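Local coordinates for protein endoglucanase A (Clostridium acetobutylicum, PDB 3IK2) that probably hydrolyses internal beta-1,4-glucosidic bonds of cellulose and related glucans, as a family 44 glycoside hydrolase, at residues Y19-N24 with K31-R36. Numbering follows the deposited sequence.
Sequences YIYGTN and KVTARR
Thr-23 and Arg-35 pair in parallel between two neighbouring strands, 22-23 and 34-37, in the buried interior of the chain. The backbone of 31-36 grips Thr-23 through both its N and its O: the N appears to donate to Ala-34 O, an atom less surely placed, and the O accepts Arg-36 N at 3.0 Å while also meeting the CA-H of Arg-35. Before the paired residues, Thr-33 N reaches Tyr-21 O at 3.0 Å, approaching from above the carbonyl plane rather than along a lone pair.

These are the first two strands of the TIM-like barrel, whose eight parallel strands close on themselves; strand 379-384, the last, flanks 22-23 on its other edge, where Gly-22 and Asn-24 bond to the backbone of Tyr-384.

Past the paired residues, Asn-24 and Arg-36 run side by side. Arg-36 has CG anti to its own N (chi1 167°) and stays extended to NE, which carries NH1 to Asn-24 OD1 at 3.0 Å in a nearly straight bond (170°). That oxygen lies in the guanidinium plane, although the amide itself stands almost perpendicular to it, 86° apart. NH1 also forms a salt bridge with Glu-352, while Asn-24 ND2 is held by the carbonyls of Tyr-384 and Ser-351, so the pair ties the first two strands to the last two. A water donates to both Asn-24 O and Arg-36 O, each at 2.7 Å.

At the other end, Thr-33 OG1 sits at the edge of the Tyr-21 ring, 3.5 Å from Tyr-21 CB, and hydrogen-bonds to Pro-18 O. Val-32 CG1 reaches back to Thr-23 CG2, 3.9 Å away.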
# COMPACT_ATOMS: atom_id res chain seq x y z
N TYR A 19 -2.01 -4.59 -8.94
CA TYR A 19 -2.16 -3.35 -8.17
C TYR A 19 -1.22 -3.17 -6.98
O TYR A 19 -1.39 -2.21 -6.22
CB TYR A 19 -3.61 -3.13 -7.71
CG TYR A 19 -4.62 -3.46 -8.78
CD1 TYR A 19 -5.52 -4.50 -8.59
CD2 TYR A 19 -4.64 -2.77 -10.00
CE1 TYR A 19 -6.43 -4.85 -9.57
CE2 TYR A 19 -5.57 -3.10 -10.98
CZ TYR A 19 -6.46 -4.14 -10.74
OH TYR A 19 -7.38 -4.52 -11.69
N ILE A 20 -0.22 -4.05 -6.86
CA ILE A 20 0.84 -3.89 -5.86
C ILE A 20 1.85 -2.76 -6.13
O ILE A 20 2.62 -2.39 -5.21
CB ILE A 20 1.62 -5.22 -5.57
CG1 ILE A 20 2.46 -5.62 -6.80
CG2 ILE A 20 0.66 -6.34 -5.09
CD1 ILE A 20 3.44 -6.67 -6.55
N TYR A 21 1.88 -2.25 -7.35
CA TYR A 21 2.91 -1.26 -7.77
C TYR A 21 2.33 0.16 -7.72
O TYR A 21 2.51 0.96 -8.63
CB TYR A 21 3.43 -1.56 -9.19
CG TYR A 21 3.88 -3.00 -9.40
CD1 TYR A 21 3.06 -3.92 -10.06
CD2 TYR A 21 5.14 -3.43 -8.95
CE1 TYR A 21 3.46 -5.25 -10.23
CE2 TYR A 21 5.57 -4.75 -9.14
CZ TYR A 21 4.73 -5.65 -9.78
OH TYR A 21 5.14 -6.94 -9.94
N GLY A 22 1.61 0.46 -6.65
CA GLY A 22 0.87 1.71 -6.55
C GLY A 22 1.56 2.74 -5.69
O GLY A 22 2.57 2.45 -5.00
N THR A 23 1.02 3.96 -5.73
CA THR A 23 1.54 5.04 -4.90
C THR A 23 0.43 5.95 -4.34
O THR A 23 -0.67 6.00 -4.92
CB THR A 23 2.61 5.84 -5.67
OG1 THR A 23 3.33 6.69 -4.76
CG2 THR A 23 1.95 6.66 -6.82
N ASN A 24 0.73 6.64 -3.23
CA ASN A 24 -0.05 7.76 -2.67
C ASN A 24 0.43 9.12 -3.21
O ASN A 24 -0.25 10.13 -3.07
CB ASN A 24 0.13 7.85 -1.15
CG ASN A 24 -0.65 6.79 -0.38
OD1 ASN A 24 -1.85 7.02 -0.09
ND2 ASN A 24 -0.03 5.77 -0.00
N LYS A 31 6.89 4.22 -13.26
CA LYS A 31 5.68 3.48 -13.62
C LYS A 31 4.89 2.96 -12.43
O LYS A 31 5.36 2.09 -11.66
CB LYS A 31 6.07 2.29 -14.53
CG LYS A 31 4.85 1.55 -15.12
CD LYS A 31 4.10 2.44 -16.06
CE LYS A 31 2.72 1.91 -16.34
NZ LYS A 31 2.75 0.92 -17.42
N VAL A 32 3.65 3.43 -12.28
CA VAL A 32 2.75 2.86 -11.27
C VAL A 32 1.48 2.26 -11.85
O VAL A 32 1.10 2.60 -12.96
CB VAL A 32 2.39 3.88 -10.13
CG1 VAL A 32 3.64 4.32 -9.37
CG2 VAL A 32 1.59 5.05 -10.70
N THR A 33 0.83 1.38 -11.08
CA THR A 33 -0.35 0.67 -11.55
C THR A 33 -1.56 0.90 -10.64
O THR A 33 -2.63 0.35 -10.90
CB THR A 33 -0.12 -0.86 -11.61
OG1 THR A 33 0.12 -1.36 -10.29
CG2 THR A 33 1.04 -1.25 -12.57
N ALA A 34 -1.39 1.71 -9.59
CA ALA A 34 -2.45 2.00 -8.60
C ALA A 34 -2.14 3.30 -7.90
O ALA A 34 -0.96 3.63 -7.68
CB ALA A 34 -2.59 0.89 -7.58
N ARG A 35 -3.19 4.05 -7.59
CA ARG A 35 -3.03 5.31 -6.85
C ARG A 35 -4.08 5.44 -5.75
O ARG A 35 -5.22 5.01 -5.93
CB ARG A 35 -3.03 6.52 -7.81
CG ARG A 35 -1.81 6.58 -8.76
CD ARG A 35 -2.09 7.53 -9.93
NE ARG A 35 -1.93 8.96 -9.60
CZ ARG A 35 -2.92 9.85 -9.50
NH1 ARG A 35 -4.18 9.50 -9.73
NH2 ARG A 35 -2.66 11.12 -9.21
N ARG A 36 -3.67 5.96 -4.59
CA ARG A 36 -4.58 6.21 -3.46
C ARG A 36 -4.68 7.70 -3.13
O ARG A 36 -3.66 8.40 -3.12
CB ARG A 36 -4.09 5.47 -2.20
CG ARG A 36 -4.73 5.86 -0.84
CD ARG A 36 -4.20 4.91 0.18
NE ARG A 36 -4.76 4.89 1.53
CZ ARG A 36 -4.21 5.48 2.59
NH1 ARG A 36 -3.13 6.26 2.47
NH2 ARG A 36 -4.74 5.33 3.79
O HOH W 1 -2.73 10.85 -3.81
O HOH W 2 -2.85 9.60 -0.54